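Local coordinates for protein botulinum neurotoxin type G (PDB 3MPP) that adheres to host cells through its receptor-binding domain and translocates its protease light chain into the cytosol, at residues Q401-R406 with K413-C418; V349-K354 with Q364-K369. The protein carries 4 engineered substitutions. One frame throughout, in Å; residues are numbered along the deposited sequence.

In the fold
Both contacts belong to the C-terminal half of the receptor-binding domain, a beta-trefoil, and they show how interactions change from the buried sheet to the surface loops. Contact 2 is buried: strands 346-353 and 364-368 form a hairpin ruled by regular backbone hydrogen bonds, with side chains sorted onto the two faces of the sheet. Contact 1 is partly buried and joins irregular chain, the loop after strand 394-400 and the turn that follows helix 411-414; there an arginine and two aromatic rings replace strand pairing. Their centres lie about 14 Å apart, and they meet where Cys418 O packs 3.6 Å from Gln364 CG. Strand 373-382 borders both.

Contact 1 (Q401-R406 with K413-C418); sequences QWYLRR and KLRLGC
Arg415 runs between Trp402 and Tyr403 and delivers its guanidinium to the turn that holds part of the inferred ganglioside-binding motif. Its CG is anti to the backbone N (chi1 176°), which sends the chain toward the 402-404 turn; CD comes 3.5 Å from Trp402 NE1 and 3.7 Å from Tyr403 CD1. The guanidinium then turns nearly perpendicular to the indole. At its far end Arg415 NH1 donates to Arg405 O at 2.9 Å, an almost straight bond (172°) in the guanidinium plane that lands on a carbonyl lone pair. Tyr403 O, over one guanidinium face and 2.8 Å from Arg415 NH2, sits off the direction of the N-H bonds and is not hydrogen-bonded to them.

The tight part is the Tyr403 ring. Cys418 CB sits over one face, 3.7 Å from the ring centroid in a CH-pi contact, while Cys418 SG, oblique to the ring, comes 3.5 Å from Tyr403 CD1. Trp402 CD1 covers the opposite face near the rim, and the phenol OH is hydrogen-bonded to Ile379 N.

The outer side is looser. Trp402, inferred to bind ganglioside, is exposed, and Arg406 brings NH1 to 3.4 Å from Arg415 NH2, a pairing of like charges probably eased by Asn412 OD1, which accepts a weak hydrogen bond from each arginine. The short 3-10 turn 402-404 follows strand 394-400, faces the exit of helix 411-414, and rests Tyr403 and Leu404 on Leu376 of strand 373-382.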
ATOM      1  N   GLN A 401       2.588 -28.615  -1.519  1.00 21.86           N
ATOM      2  CA  GLN A 401       1.729 -28.870  -2.667  1.00 26.38           C
ATOM      3  C   GLN A 401       0.249 -28.606  -2.357  1.00 22.38           C
ATOM      4  O   GLN A 401      -0.569 -28.541  -3.266  1.00 25.11           O
ATOM      5  CB  GLN A 401       1.866 -30.334  -3.110  1.00 31.77           C
ATOM      6  CG  GLN A 401       3.285 -30.822  -3.259  1.00 40.99           C
ATOM      7  CD  GLN A 401       3.871 -30.536  -4.627  1.00 48.56           C
ATOM      8  OE1 GLN A 401       4.582 -31.368  -5.194  1.00 52.84           O
ATOM      9  NE2 GLN A 401       3.580 -29.357  -5.165  1.00 47.62           N
ATOM     10  N   TRP A 402      -0.095 -28.493  -1.074  1.00 19.71           N
ATOM     11  CA  TRP A 402      -1.481 -28.238  -0.664  1.00 20.12           C
ATOM     12  C   TRP A 402      -2.013 -26.950  -1.289  1.00 24.07           C
ATOM     13  O   TRP A 402      -3.189 -26.856  -1.659  1.00 23.10           O
ATOM     14  CB  TRP A 402      -1.557 -28.165   0.864  1.00 22.26           C
ATOM     15  CG  TRP A 402      -2.751 -27.434   1.435  1.00 25.17           C
ATOM     16  CD1 TRP A 402      -2.741 -26.218   2.052  1.00 28.68           C
ATOM     17  CD2 TRP A 402      -4.120 -27.881   1.458  1.00 22.99           C
ATOM     18  NE1 TRP A 402      -4.009 -25.876   2.452  1.00 22.87           N
ATOM     19  CE2 TRP A 402      -4.873 -26.880   2.098  1.00 26.38           C
ATOM     20  CE3 TRP A 402      -4.775 -29.031   1.004  1.00 22.25           C
ATOM     21  CZ2 TRP A 402      -6.254 -26.991   2.295  1.00 30.48           C
ATOM     22  CZ3 TRP A 402      -6.152 -29.133   1.196  1.00 22.15           C
ATOM     23  CH2 TRP A 402      -6.867 -28.129   1.841  1.00 25.77           C
ATOM     24  N   TYR A 403      -1.131 -25.969  -1.421  1.00 23.90           N
ATOM     25  CA  TYR A 403      -1.511 -24.651  -1.933  1.00 28.17           C
ATOM     26  C   TYR A 403      -1.779 -24.626  -3.440  1.00 28.09           C
ATOM     27  O   TYR A 403      -2.349 -23.665  -3.953  1.00 27.00           O
ATOM     28  CB  TYR A 403      -0.448 -23.621  -1.576  1.00 22.77           C
ATOM     29  CG  TYR A 403      -0.267 -23.407  -0.081  1.00 24.18           C
ATOM     30  CD1 TYR A 403      -1.308 -22.914   0.716  1.00 19.75           C
ATOM     31  CD2 TYR A 403       0.958 -23.675   0.527  1.00 20.91           C
ATOM     32  CE1 TYR A 403      -1.120 -22.703   2.079  1.00 22.86           C
ATOM     33  CE2 TYR A 403       1.148 -23.479   1.875  1.00 20.38           C
ATOM     34  CZ  TYR A 403       0.120 -22.982   2.645  1.00 21.33           C
ATOM     35  OH  TYR A 403       0.352 -22.786   3.980  1.00 26.97           O
ATOM     36  N   LEU A 404      -1.380 -25.682  -4.142  1.00 26.37           N
ATOM     37  CA  LEU A 404      -1.626 -25.778  -5.579  1.00 27.66           C
ATOM     38  C   LEU A 404      -2.872 -26.596  -5.900  1.00 28.54           C
ATOM     39  O   LEU A 404      -3.283 -26.676  -7.057  1.00 32.55           O
ATOM     40  CB  LEU A 404      -0.414 -26.384  -6.303  1.00 28.36           C
ATOM     41  CG  LEU A 404       0.841 -25.500  -6.264  1.00 34.28           C
ATOM     42  CD1 LEU A 404       1.875 -26.053  -7.181  1.00 35.45           C
ATOM     43  CD2 LEU A 404       0.483 -24.087  -6.681  1.00 37.72           C
ATOM     44  N   ARG A 405      -3.454 -27.233  -4.885  1.00 26.83           N
ATOM     45  CA  ARG A 405      -4.660 -28.034  -5.100  1.00 33.48           C
ATOM     46  C   ARG A 405      -5.862 -27.189  -5.518  1.00 32.71           C
ATOM     47  O   ARG A 405      -6.159 -26.155  -4.915  1.00 36.11           O
ATOM     48  CB  ARG A 405      -4.989 -28.879  -3.865  1.00 28.46           C
ATOM     49  CG  ARG A 405      -3.898 -29.915  -3.588  1.00 40.78           C
ATOM     50  CD  ARG A 405      -4.303 -30.918  -2.533  1.00 37.46           C
ATOM     51  NE  ARG A 405      -5.500 -31.682  -2.886  1.00 35.75           N
ATOM     52  CZ  ARG A 405      -5.995 -32.645  -2.116  1.00 33.15           C
ATOM     53  NH1 ARG A 405      -5.373 -32.943  -0.980  1.00 30.17           N
ATOM     54  NH2 ARG A 405      -7.095 -33.306  -2.472  1.00 27.53           N
ATOM     55  N   ARG A 406      -6.537 -27.641  -6.565  1.00 26.81           N
ATOM     56  CA  ARG A 406      -7.715 -26.969  -7.082  1.00 28.23           C
ATOM     57  C   ARG A 406      -8.913 -27.561  -6.361  1.00 25.27           C
ATOM     58  O   ARG A 406      -9.721 -28.264  -6.956  1.00 28.11           O
ATOM     59  CB  ARG A 406      -7.838 -27.190  -8.594  1.00 33.59           C
ATOM     60  CG  ARG A 406      -6.598 -26.797  -9.402  1.00 42.47           C
ATOM     61  CD  ARG A 406      -5.817 -25.645  -8.779  1.00 48.95           C
ATOM     62  NE  ARG A 406      -6.649 -24.490  -8.456  1.00 62.33           N
ATOM     63  CZ  ARG A 406      -6.270 -23.496  -7.657  1.00 66.95           C
ATOM     64  NH1 ARG A 406      -5.067 -23.506  -7.094  1.00 70.62           N
ATOM     65  NH2 ARG A 406      -7.095 -22.491  -7.413  1.00 61.40           N
ATOM     66  N   LYS A 413      -9.838 -17.710  -2.257  1.00 27.65           N
ATOM     67  CA  LYS A 413     -10.389 -16.709  -1.359  1.00 35.16           C
ATOM     68  C   LYS A 413     -10.359 -17.181   0.096  1.00 29.24           C
ATOM     69  O   LYS A 413     -10.455 -16.372   1.018  1.00 29.51           O
ATOM     70  CB  LYS A 413     -11.815 -16.342  -1.780  1.00 45.64           C
ATOM     71  CG  LYS A 413     -11.867 -15.622  -3.121  1.00 55.26           C
ATOM     72  CD  LYS A 413     -13.284 -15.533  -3.667  1.00 64.44           C
ATOM     73  CE  LYS A 413     -13.292 -14.840  -5.022  1.00 64.11           C
ATOM     74  NZ  LYS A 413     -12.262 -15.422  -5.927  1.00 66.79           N
ATOM     75  N   LEU A 414     -10.226 -18.489   0.276  1.00 26.31           N
ATOM     76  CA  LEU A 414     -10.330 -19.146   1.580  1.00 29.24           C
ATOM     77  C   LEU A 414      -8.975 -19.559   2.166  1.00 29.00           C
ATOM     78  O   LEU A 414      -8.812 -19.612   3.383  1.00 29.64           O
ATOM     79  CB  LEU A 414     -11.158 -20.428   1.429  1.00 33.23           C
ATOM     80  CG  LEU A 414     -12.541 -20.329   0.778  1.00 41.24           C
ATOM     81  CD1 LEU A 414     -13.152 -21.714   0.580  1.00 44.30           C
ATOM     82  CD2 LEU A 414     -13.464 -19.453   1.623  1.00 37.52           C
ATOM     83  N   ARG A 415      -8.037 -19.907   1.285  1.00 25.59           N
ATOM     84  CA  ARG A 415      -6.741 -20.479   1.673  1.00 28.28           C
ATOM     85  C   ARG A 415      -5.650 -19.422   1.481  1.00 23.64           C
ATOM     86  O   ARG A 415      -5.118 -19.251   0.380  1.00 26.46           O
ATOM     87  CB  ARG A 415      -6.469 -21.737   0.824  1.00 25.85           C
ATOM     88  CG  ARG A 415      -5.101 -22.422   1.020  1.00 32.41           C
ATOM     89  CD  ARG A 415      -4.878 -23.525  -0.050  1.00 26.41           C
ATOM     90  NE  ARG A 415      -4.836 -22.953  -1.404  1.00 31.64           N
ATOM     91  CZ  ARG A 415      -5.112 -23.630  -2.517  1.00 37.65           C
ATOM     92  NH1 ARG A 415      -5.445 -24.908  -2.446  1.00 23.02           N
ATOM     93  NH2 ARG A 415      -5.062 -23.030  -3.706  1.00 32.67           N
ATOM     94  N   LEU A 416      -5.326 -18.708   2.552  1.00 22.32           N
ATOM     95  CA  LEU A 416      -4.540 -17.476   2.451  1.00 24.15           C
ATOM     96  C   LEU A 416      -3.118 -17.627   2.989  1.00 23.98           C
ATOM     97  O   LEU A 416      -2.328 -16.700   2.881  1.00 19.81           O
ATOM     98  CB  LEU A 416      -5.253 -16.328   3.191  1.00 28.22           C
ATOM     99  CG  LEU A 416      -6.696 -16.032   2.754  1.00 29.37           C
ATOM    100  CD1 LEU A 416      -7.341 -14.941   3.624  1.00 37.25           C
ATOM    101  CD2 LEU A 416      -6.755 -15.661   1.255  1.00 25.57           C
ATOM    102  N   GLY A 417      -2.805 -18.785   3.568  1.00 21.37           N
ATOM    103  CA  GLY A 417      -1.474 -19.025   4.124  1.00 21.35           C
ATOM    104  C   GLY A 417      -0.281 -18.974   3.162  1.00 26.01           C
ATOM    105  O   GLY A 417       0.872 -18.944   3.595  1.00 21.25           O
ATOM    106  N   CYS A 418      -0.541 -19.010   1.860  1.00 22.54           N
ATOM    107  CA  CYS A 418       0.536 -18.917   0.879  1.00 17.18           C
ATOM    108  C   CYS A 418       0.633 -17.513   0.309  1.00 16.30           C
ATOM    109  O   CYS A 418       1.300 -17.301  -0.698  1.00 19.30           O
ATOM    110  CB  CYS A 418       0.324 -19.901  -0.284  1.00 18.09           C
ATOM    111  SG  CYS A 418      -1.346 -19.842  -1.012  1.00 25.38           S
TER

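Contact 2 (V349-K354 with Q364-K369); sequences VLQIKK and QILCEK
Gln351 and Leu366 form a hydrogen-bonded pair in an antiparallel beta hairpin of the trefoil domain, strand 346-353 running against 364-368. Leu366 N gives Gln351 O a nearly linear bond of 2.8 Å (178°), and Gln351 N returns one to Leu366 O. Lys353 and Gln364 repeat the reciprocal pattern two residues along, with the non-hydrogen-bonded pair Ile352 and Ile365 between.

The side chains of Gln351 and Leu366 rise from the same face. Leu366 has CG anti to the backbone N (chi1 166°); Gln351 is modelled in two conformations, and in one of them its CG is anti to the carbonyl carbon and its OE1 lies 4.0 Å from Leu366 CD2. Ile352 and Ile365 point to the other face, where Leu350 crosses Ile365 obliquely, CD1 against CG2 at 3.9 Å. Its other branch, Leu350 CD2, meets Cys367 CB, and Phe377 of strand 373-382 packs on both Leu350 and Ile365.

Gln364 bends at chi2 (78°), carrying its amide across the end of the partner strand: OE1 lies 3.3 Å from Lys354 CA and accepts from Tyr355 N, while NE2 is hydrogen-bonded to Asn419 OD1. At the opposite end a water replaces direct strand pairing. In that same Gln351 conformation NE2 donates to it; the water also accepts from Glu368 N and donates to Val349 O at 2.8 Å.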
ATOM      1  N   VAL A 349      16.477 -21.774  -6.219  1.00 26.94           N
ATOM      2  CA  VAL A 349      15.865 -20.967  -7.275  1.00 27.10           C
ATOM      3  C   VAL A 349      14.324 -20.922  -7.148  1.00 28.56           C
ATOM      4  O   VAL A 349      13.623 -21.940  -7.294  1.00 24.96           O
ATOM      5  CB  VAL A 349      16.281 -21.470  -8.659  1.00 25.97           C
ATOM      6  CG1 VAL A 349      15.623 -20.623  -9.738  1.00 30.06           C
ATOM      7  CG2 VAL A 349      17.823 -21.452  -8.783  1.00 30.86           C
ATOM      8  N   LEU A 350      13.815 -19.730  -6.854  1.00 23.13           N
ATOM      9  CA  LEU A 350      12.397 -19.523  -6.609  1.00 23.79           C
ATOM     10  C   LEU A 350      11.797 -18.588  -7.651  1.00 27.46           C
ATOM     11  O   LEU A 350      12.514 -17.941  -8.415  1.00 24.43           O
ATOM     12  CB  LEU A 350      12.196 -18.876  -5.236  1.00 21.85           C
ATOM     13  CG  LEU A 350      12.947 -19.518  -4.076  1.00 22.17           C
ATOM     14  CD1 LEU A 350      12.743 -18.700  -2.785  1.00 23.01           C
ATOM     15  CD2 LEU A 350      12.491 -20.965  -3.924  1.00 19.53           C
ATOM     16  N   GLN A 351      10.470 -18.504  -7.653  1.00 27.86           N
ATOM     17  CA  GLN A 351       9.756 -17.595  -8.541  0.55 28.60           C
ATOM     18  C   GLN A 351       8.659 -16.888  -7.761  1.00 31.24           C
ATOM     19  O   GLN A 351       7.863 -17.532  -7.069  1.00 27.98           O
ATOM     20  CB  GLN A 351       9.147 -18.355  -9.717  0.55 27.26           C
ATOM     21  CG  GLN A 351      10.147 -19.138 -10.540  0.55 25.33           C
ATOM     22  CD  GLN A 351       9.475 -20.144 -11.459  0.55 35.31           C
ATOM     23  OE1 GLN A 351       8.574 -19.799 -12.220  0.55 39.07           O
ATOM     24  NE2 GLN A 351       9.914 -21.399 -11.391  0.55 38.64           N
ATOM     25  N   ILE A 352       8.630 -15.560  -7.851  1.00 23.34           N
ATOM     26  CA  ILE A 352       7.593 -14.776  -7.194  1.00 27.90           C
ATOM     27  C   ILE A 352       6.448 -14.567  -8.176  1.00 31.38           C
ATOM     28  O   ILE A 352       6.660 -14.231  -9.343  1.00 30.38           O
ATOM     29  CB  ILE A 352       8.117 -13.424  -6.667  1.00 36.71           C
ATOM     30  CG1 ILE A 352       9.320 -13.631  -5.753  1.00 50.82           C
ATOM     31  CG2 ILE A 352       7.049 -12.707  -5.867  1.00 28.36           C
ATOM     32  CD1 ILE A 352       9.636 -12.408  -4.905  1.00 53.68           C
ATOM     33  N   LYS A 353       5.230 -14.778  -7.697  1.00 23.52           N
ATOM     34  CA  LYS A 353       4.080 -14.807  -8.579  1.00 23.04           C
ATOM     35  C   LYS A 353       2.939 -13.973  -7.994  1.00 25.79           C
ATOM     36  O   LYS A 353       2.955 -13.603  -6.821  1.00 22.35           O
ATOM     37  CB  LYS A 353       3.602 -16.251  -8.764  1.00 23.66           C
ATOM     38  CG  LYS A 353       4.661 -17.250  -9.169  1.00 33.44           C
ATOM     39  CD  LYS A 353       5.027 -17.158 -10.641  1.00 38.44           C
ATOM     40  CE  LYS A 353       3.899 -17.609 -11.530  1.00 42.94           C
ATOM     41  NZ  LYS A 353       4.448 -18.023 -12.857  1.00 44.93           N
ATOM     42  N   LYS A 354       1.947 -13.689  -8.825  1.00 21.52           N
ATOM     43  CA  LYS A 354       0.697 -13.103  -8.352  1.00 28.60           C
ATOM     44  C   LYS A 354      -0.458 -13.793  -9.074  1.00 29.81           C
ATOM     45  O   LYS A 354      -0.948 -13.311 -10.100  1.00 30.54           O
ATOM     46  CB  LYS A 354       0.660 -11.594  -8.616  1.00 30.47           C
ATOM     47  CG  LYS A 354      -0.149 -10.849  -7.591  1.00 42.41           C
ATOM     48  CD  LYS A 354      -0.588  -9.485  -8.098  1.00 53.06           C
ATOM     49  CE  LYS A 354       0.580  -8.563  -8.327  1.00 52.10           C
ATOM     50  NZ  LYS A 354       0.089  -7.171  -8.534  1.00 59.97           N
ATOM     51  N   GLN A 364       2.830 -14.754  -4.119  1.00 18.83           N
ATOM     52  CA  GLN A 364       3.078 -16.147  -3.753  1.00 17.92           C
ATOM     53  C   GLN A 364       4.502 -16.500  -4.152  1.00 24.90           C
ATOM     54  O   GLN A 364       5.069 -15.867  -5.044  1.00 23.20           O
ATOM     55  CB  GLN A 364       2.110 -17.084  -4.492  1.00 18.65           C
ATOM     56  CG  GLN A 364       0.620 -16.848  -4.177  1.00 17.16           C
ATOM     57  CD  GLN A 364       0.029 -15.648  -4.907  1.00 24.41           C
ATOM     58  OE1 GLN A 364       0.305 -15.415  -6.094  1.00 28.82           O
ATOM     59  NE2 GLN A 364      -0.801 -14.886  -4.201  1.00 20.96           N
ATOM     60  N   ILE A 365       5.083 -17.505  -3.503  1.00 19.63           N
ATOM     61  CA  ILE A 365       6.450 -17.913  -3.837  1.00 19.03           C
ATOM     62  C   ILE A 365       6.445 -19.382  -4.233  1.00 25.04           C
ATOM     63  O   ILE A 365       6.077 -20.235  -3.435  1.00 23.57           O
ATOM     64  CB  ILE A 365       7.424 -17.681  -2.661  1.00 20.07           C
ATOM     65  CG1 ILE A 365       7.330 -16.234  -2.182  1.00 21.50           C
ATOM     66  CG2 ILE A 365       8.868 -18.042  -3.073  1.00 20.18           C
ATOM     67  CD1 ILE A 365       7.633 -16.019  -0.713  1.00 25.79           C
ATOM     68  N   LEU A 366       6.850 -19.646  -5.475  1.00 23.32           N
ATOM     69  CA  LEU A 366       6.817 -20.958  -6.083  1.00 23.27           C
ATOM     70  C   LEU A 366       8.236 -21.520  -6.212  1.00 29.91           C
ATOM     71  O   LEU A 366       9.193 -20.773  -6.377  1.00 23.98           O
ATOM     72  CB  LEU A 366       6.173 -20.841  -7.479  1.00 24.56           C
ATOM     73  CG  LEU A 366       6.294 -21.996  -8.478  1.00 27.04           C
ATOM     74  CD1 LEU A 366       5.523 -23.214  -8.017  1.00 24.36           C
ATOM     75  CD2 LEU A 366       5.836 -21.584  -9.886  1.00 33.39           C
ATOM     76  N   CYS A 367       8.369 -22.836  -6.112  1.00 28.00           N
ATOM     77  CA  CYS A 367       9.608 -23.501  -6.489  1.00 23.65           C
ATOM     78  C   CYS A 367       9.312 -24.669  -7.418  1.00 25.92           C
ATOM     79  O   CYS A 367       8.499 -25.545  -7.091  1.00 23.18           O
ATOM     80  CB  CYS A 367      10.382 -23.996  -5.267  1.00 23.82           C
ATOM     81  SG  CYS A 367      12.030 -24.657  -5.660  1.00 28.47           S
ATOM     82  N   GLU A 368       9.962 -24.666  -8.578  1.00 32.14           N
ATOM     83  CA  GLU A 368       9.799 -25.712  -9.587  1.00 37.75           C
ATOM     84  C   GLU A 368      11.172 -26.079 -10.152  1.00 37.72           C
ATOM     85  O   GLU A 368      12.027 -25.216 -10.293  1.00 47.21           O
ATOM     86  CB  GLU A 368       8.929 -25.216 -10.740  1.00 40.52           C
ATOM     87  CG  GLU A 368       7.445 -25.131 -10.458  1.00 48.02           C
ATOM     88  CD  GLU A 368       6.644 -24.834 -11.721  1.00 61.98           C
ATOM     89  OE1 GLU A 368       7.221 -24.264 -12.675  1.00 54.41           O
ATOM     90  OE2 GLU A 368       5.438 -25.166 -11.761  1.00 72.69           O
ATOM     91  N   LYS A 369      11.379 -27.350 -10.481  1.00 42.76           N
ATOM     92  CA  LYS A 369      12.648 -27.770 -11.095  1.00 50.38           C
ATOM     93  C   LYS A 369      12.547 -29.085 -11.868  1.00 69.60           C
ATOM     94  O   LYS A 369      12.906 -30.145 -11.354  1.00 76.52           O
ATOM     95  CB  LYS A 369      13.753 -27.888 -10.041  1.00 47.81           C
ATOM     96  CG  LYS A 369      15.163 -28.163 -10.596  1.00 54.35           C
ATOM     97  CD  LYS A 369      16.114 -28.587  -9.472  1.00 51.46           C
ATOM     98  CE  LYS A 369      17.578 -28.548  -9.896  1.00 55.21           C
ATOM     99  NZ  LYS A 369      17.876 -29.501 -11.000  1.00 59.01           N
TER
HETATM  100  O   HOH W   1      11.714 -22.242  -9.349  1.00 30.97           O